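Local coordinates for protein beta-1,4-galactanase (Humicola insolens, PDB 1HJQ) that hydrolyses beta-1,4-galactosidic linkages in type I arabinogalactans as a family 53 glycoside hydrolase of clan GH-A, at residues W9-R17 / Y57-R68. Numbering follows the deposited sequence.
Sequences WSSVMVEER and YNLDYNIQLARR
Tyr61 reaches from helix 59-71 into the turn that leads into helix 12-17. Its CG stands anti to the backbone N (chi1 178°), which sends the ring toward Ser10 and Met13. The phenol OH donates to Ser10 O at 2.6 Å, nearly in line with the C=O bond. Tyr61 OH in turn accepts a weak hydrogen bond from Met13 N. Met13 covers one face of the Tyr61 ring. Its chain bends at chi3 (-71°), and CE lies over the ring, 3.5 Å from the centroid, while SD stands farther off in a Met-aromatic contact. Met13 is a knob in a hole formed by Tyr61, Gln64, Leu65 and Arg68. Leu65 CD2 lies off-centre over the six-membered ring of Trp9, 3.6 Å from Trp9 CZ2, in a CH-pi contact. At the ring edge, Leu65 O lies in the indole plane. Tyr57 turns a ring edge to Ser10 O, with its CE1 at 3.3 Å.

The outer side is more polar and more open to solvent. A firm two-pronged salt bridge joins Arg68 NH1 to Glu16 OE1 and Arg68 NH2 to Glu16 OE2, each 2.9 Å. Glu33 is a second partner of Arg68 NH2. Exposed Gln64 and Arg17 pack loosely: Gln64 NE2 comes within 3.7 Å of Met13 SD, and Arg17 NH1 lies beside the Tyr61 ring edge.

Pieces 12-17 and 59-68 run nearly at right angles (93°), their axes 11.4 Å apart. This packing joins the segments after TIM-barrel strands 4-8 and 43-48. Trp9 NE1 hydrogen-bonds to Gln46 OE1 and Tyr57 OH to Arg47 NH2, both on strand 43-48. Helix 32-38 packs against Trp9 and Val12, and helix 102-123 against Leu59, Ile63 and Ala66.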
loop_
_atom_site.group_PDB
_atom_site.type_symbol
_atom_site.label_atom_id
_atom_site.label_comp_id
_atom_site.label_asym_id
_atom_site.label_seq_id
_atom_site.Cartn_x
_atom_site.Cartn_y
_atom_site.Cartn_z
ATOM N N TRP A 9 -3.461 -2.571 -7.705
ATOM C CA TRP A 9 -3.504 -3.053 -9.086
ATOM C C TRP A 9 -2.664 -2.203 -10.042
ATOM O O TRP A 9 -2.910 -2.181 -11.245
ATOM C CB TRP A 9 -4.967 -3.083 -9.553
ATOM C CG TRP A 9 -5.509 -1.733 -9.933
ATOM C CD1 TRP A 9 -5.207 -0.531 -9.352
ATOM C CD2 TRP A 9 -6.424 -1.444 -10.997
ATOM N NE1 TRP A 9 -5.869 0.486 -9.993
ATOM C CE2 TRP A 9 -6.626 -0.044 -11.007
ATOM C CE3 TRP A 9 -7.095 -2.230 -11.947
ATOM C CZ2 TRP A 9 -7.471 0.590 -11.929
ATOM C CZ3 TRP A 9 -7.938 -1.602 -12.865
ATOM C CH2 TRP A 9 -8.117 -0.206 -12.848
ATOM N N SER A 10 -1.655 -1.530 -9.505
ATOM C CA SER A 10 -0.800 -0.646 -10.292
ATOM C C SER A 10 -0.263 -1.200 -11.614
ATOM O O SER A 10 -0.171 -0.478 -12.599
ATOM C CB SER A 10 0.367 -0.158 -9.421
ATOM O OG SER A 10 -0.109 0.466 -8.233
ATOM N N SER A 11 0.076 -2.480 -11.642
ATOM C CA SER A 11 0.628 -3.087 -12.845
ATOM C C SER A 11 -0.363 -3.343 -13.977
ATOM O O SER A 11 0.043 -3.676 -15.096
ATOM C CB SER A 11 1.274 -4.411 -12.481
ATOM O OG SER A 11 0.276 -5.327 -12.074
ATOM N N VAL A 12 -1.651 -3.176 -13.707
ATOM C CA VAL A 12 -2.667 -3.470 -14.708
ATOM C C VAL A 12 -2.410 -3.027 -16.157
ATOM O O VAL A 12 -2.544 -3.842 -17.072
ATOM C CB VAL A 12 -4.044 -2.953 -14.261
ATOM C CG1 VAL A 12 -4.010 -1.453 -14.133
ATOM C CG2 VAL A 12 -5.112 -3.401 -15.246
ATOM N N MET A 13 -2.046 -1.768 -16.388
ATOM C CA MET A 13 -1.819 -1.321 -17.765
ATOM C C MET A 13 -0.543 -1.875 -18.381
ATOM O O MET A 13 -0.489 -2.123 -19.581
ATOM C CB MET A 13 -1.818 0.209 -17.859
ATOM C CG MET A 13 -3.198 0.817 -17.701
ATOM S SD MET A 13 -3.317 2.473 -18.397
ATOM C CE MET A 13 -2.334 3.414 -17.218
ATOM N N VAL A 14 0.484 -2.060 -17.561
ATOM C CA VAL A 14 1.739 -2.604 -18.049
ATOM C C VAL A 14 1.436 -4.009 -18.541
ATOM O O VAL A 14 1.967 -4.451 -19.562
ATOM C CB VAL A 14 2.809 -2.651 -16.927
ATOM C CG1 VAL A 14 4.031 -3.391 -17.397
ATOM C CG2 VAL A 14 3.184 -1.237 -16.512
ATOM N N GLU A 15 0.564 -4.707 -17.822
ATOM C CA GLU A 15 0.194 -6.060 -18.216
ATOM C C GLU A 15 -0.660 -6.057 -19.476
ATOM O O GLU A 15 -0.462 -6.889 -20.366
ATOM C CB GLU A 15 -0.547 -6.771 -17.085
ATOM C CG GLU A 15 0.361 -7.174 -15.942
ATOM C CD GLU A 15 1.404 -8.187 -16.368
ATOM O OE1 GLU A 15 2.159 -7.903 -17.323
ATOM O OE2 GLU A 15 1.471 -9.269 -15.749
ATOM N N GLU A 16 -1.608 -5.128 -19.555
ATOM C CA GLU A 16 -2.455 -5.051 -20.736
ATOM C C GLU A 16 -1.557 -4.787 -21.941
ATOM O O GLU A 16 -1.679 -5.459 -22.965
ATOM C CB GLU A 16 -3.515 -3.953 -20.584
ATOM C CG GLU A 16 -4.551 -4.260 -19.510
ATOM C CD GLU A 16 -5.452 -3.071 -19.168
ATOM O OE1 GLU A 16 -4.947 -1.925 -19.123
ATOM O OE2 GLU A 16 -6.664 -3.284 -18.923
ATOM N N ARG A 17 -0.639 -3.832 -21.813
ATOM C CA ARG A 17 0.270 -3.522 -22.915
ATOM C C ARG A 17 1.082 -4.752 -23.306
ATOM O O ARG A 17 1.523 -4.880 -24.445
ATOM C CB ARG A 17 1.238 -2.398 -22.543
ATOM C CG ARG A 17 0.625 -1.016 -22.457
ATOM C CD ARG A 17 1.660 0.041 -22.820
ATOM N NE ARG A 17 1.233 1.392 -22.460
ATOM C CZ ARG A 17 1.205 1.863 -21.213
ATOM N NH1 ARG A 17 1.586 1.095 -20.196
ATOM N NH2 ARG A 17 0.791 3.104 -20.976
ATOM N N TYR A 57 3.659 4.376 -13.840
ATOM C CA TYR A 57 3.358 4.730 -12.460
ATOM C C TYR A 57 3.557 6.213 -12.223
ATOM O O TYR A 57 3.563 6.671 -11.078
ATOM C CB TYR A 57 4.215 3.921 -11.470
ATOM C CG TYR A 57 4.223 2.436 -11.759
ATOM C CD1 TYR A 57 3.035 1.746 -11.984
ATOM C CD2 TYR A 57 5.421 1.732 -11.853
ATOM C CE1 TYR A 57 3.040 0.398 -12.303
ATOM C CE2 TYR A 57 5.435 0.388 -12.171
ATOM C CZ TYR A 57 4.239 -0.274 -12.399
ATOM O OH TYR A 57 4.244 -1.604 -12.765
ATOM N N ASN A 58 3.735 6.978 -13.294
ATOM C CA ASN A 58 3.876 8.406 -13.088
ATOM C C ASN A 58 2.470 8.986 -13.020
ATOM O O ASN A 58 1.487 8.262 -13.182
ATOM C CB ASN A 58 4.741 9.076 -14.177
ATOM C CG ASN A 58 4.066 9.177 -15.533
ATOM O OD1 ASN A 58 2.879 8.892 -15.693
ATOM N ND2 ASN A 58 4.835 9.613 -16.523
ATOM N N LEU A 59 2.377 10.281 -12.758
ATOM C CA LEU A 59 1.084 10.935 -12.619
ATOM C C LEU A 59 0.072 10.615 -13.718
ATOM O O LEU A 59 -1.015 10.119 -13.431
ATOM C CB LEU A 59 1.284 12.445 -12.518
ATOM C CG LEU A 59 0.139 13.164 -11.806
ATOM C CD1 LEU A 59 -0.080 12.530 -10.422
ATOM C CD2 LEU A 59 0.475 14.652 -11.684
ATOM N N ASP A 60 0.419 10.894 -14.969
ATOM C CA ASP A 60 -0.490 10.627 -16.078
ATOM C C ASP A 60 -0.977 9.185 -16.030
ATOM O O ASP A 60 -2.172 8.915 -16.165
ATOM C CB ASP A 60 0.205 10.882 -17.420
ATOM C CG ASP A 60 0.745 12.296 -17.541
ATOM O OD1 ASP A 60 0.007 13.254 -17.216
ATOM O OD2 ASP A 60 1.911 12.448 -17.971
ATOM N N TYR A 61 -0.036 8.265 -15.841
ATOM C CA TYR A 61 -0.331 6.843 -15.763
ATOM C C TYR A 61 -1.354 6.555 -14.672
ATOM O O TYR A 61 -2.293 5.787 -14.878
ATOM C CB TYR A 61 0.960 6.054 -15.481
ATOM C CG TYR A 61 0.771 4.555 -15.324
ATOM C CD1 TYR A 61 0.203 4.014 -14.169
ATOM C CD2 TYR A 61 1.132 3.682 -16.345
ATOM C CE1 TYR A 61 -0.006 2.643 -14.040
ATOM C CE2 TYR A 61 0.928 2.310 -16.227
ATOM C CZ TYR A 61 0.358 1.796 -15.074
ATOM O OH TYR A 61 0.139 0.436 -14.969
ATOM N N ASN A 62 -1.177 7.172 -13.510
ATOM C CA ASN A 62 -2.094 6.937 -12.405
ATOM C C ASN A 62 -3.445 7.596 -12.589
ATOM O O ASN A 62 -4.431 7.165 -11.992
ATOM C CB ASN A 62 -1.458 7.380 -11.088
ATOM C CG ASN A 62 -0.474 6.360 -10.556
ATOM O OD1 ASN A 62 -0.868 5.305 -10.053
ATOM N ND2 ASN A 62 0.815 6.656 -10.681
ATOM N N ILE A 63 -3.502 8.635 -13.413
ATOM C CA ILE A 63 -4.768 9.303 -13.659
ATOM C C ILE A 63 -5.653 8.451 -14.556
ATOM O O ILE A 63 -6.868 8.413 -14.380
ATOM C CB ILE A 63 -4.560 10.680 -14.292
ATOM C CG1 ILE A 63 -4.054 11.638 -13.216
ATOM C CG2 ILE A 63 -5.857 11.176 -14.926
ATOM C CD1 ILE A 63 -4.003 13.071 -13.644
ATOM N N GLN A 64 -5.046 7.759 -15.516
ATOM C CA GLN A 64 -5.814 6.894 -16.408
ATOM C C GLN A 64 -6.398 5.762 -15.566
ATOM O O GLN A 64 -7.552 5.367 -15.753
ATOM C CB GLN A 64 -4.919 6.322 -17.510
ATOM C CG GLN A 64 -5.592 6.276 -18.878
ATOM C CD GLN A 64 -4.672 5.749 -19.967
ATOM O OE1 GLN A 64 -3.551 6.243 -20.145
ATOM N NE2 GLN A 64 -5.141 4.743 -20.706
ATOM N N LEU A 65 -5.603 5.257 -14.626
ATOM C CA LEU A 65 -6.045 4.182 -13.743
ATOM C C LEU A 65 -7.177 4.624 -12.832
ATOM O O LEU A 65 -8.200 3.951 -12.719
ATOM C CB LEU A 65 -4.888 3.683 -12.882
ATOM C CG LEU A 65 -3.945 2.692 -13.554
ATOM C CD1 LEU A 65 -2.927 2.166 -12.550
ATOM C CD2 LEU A 65 -4.771 1.557 -14.109
ATOM N N ALA A 66 -6.978 5.757 -12.174
ATOM C CA ALA A 66 -7.983 6.295 -11.267
ATOM C C ALA A 66 -9.323 6.422 -11.980
ATOM O O ALA A 66 -10.333 5.877 -11.535
ATOM C CB ALA A 66 -7.533 7.649 -10.746
ATOM N N ARG A 67 -9.324 7.135 -13.097
ATOM C CA ARG A 67 -10.536 7.339 -13.858
ATOM C C ARG A 67 -11.213 5.992 -14.097
ATOM O O ARG A 67 -12.419 5.852 -13.901
ATOM C CB ARG A 67 -10.197 8.036 -15.173
ATOM C CG ARG A 67 -11.379 8.647 -15.888
ATOM C CD ARG A 67 -10.900 9.493 -17.049
ATOM N NE ARG A 67 -10.277 10.740 -16.607
ATOM C CZ ARG A 67 -9.311 11.365 -17.274
ATOM N NH1 ARG A 67 -8.852 10.853 -18.409
ATOM N NH2 ARG A 67 -8.807 12.504 -16.816
ATOM N N ARG A 68 -10.436 4.993 -14.495
ATOM C CA ARG A 68 -10.992 3.663 -14.732
ATOM C C ARG A 68 -11.533 3.056 -13.441
ATOM O O ARG A 68 -12.636 2.528 -13.411
ATOM C CB ARG A 68 -9.928 2.732 -15.330
ATOM C CG ARG A 68 -9.677 2.950 -16.818
ATOM C CD ARG A 68 -8.547 2.068 -17.344
ATOM N NE ARG A 68 -8.791 0.649 -17.093
ATOM C CZ ARG A 68 -8.005 -0.331 -17.527
ATOM N NH1 ARG A 68 -6.922 -0.041 -18.239
ATOM N NH2 ARG A 68 -8.303 -1.597 -17.250
#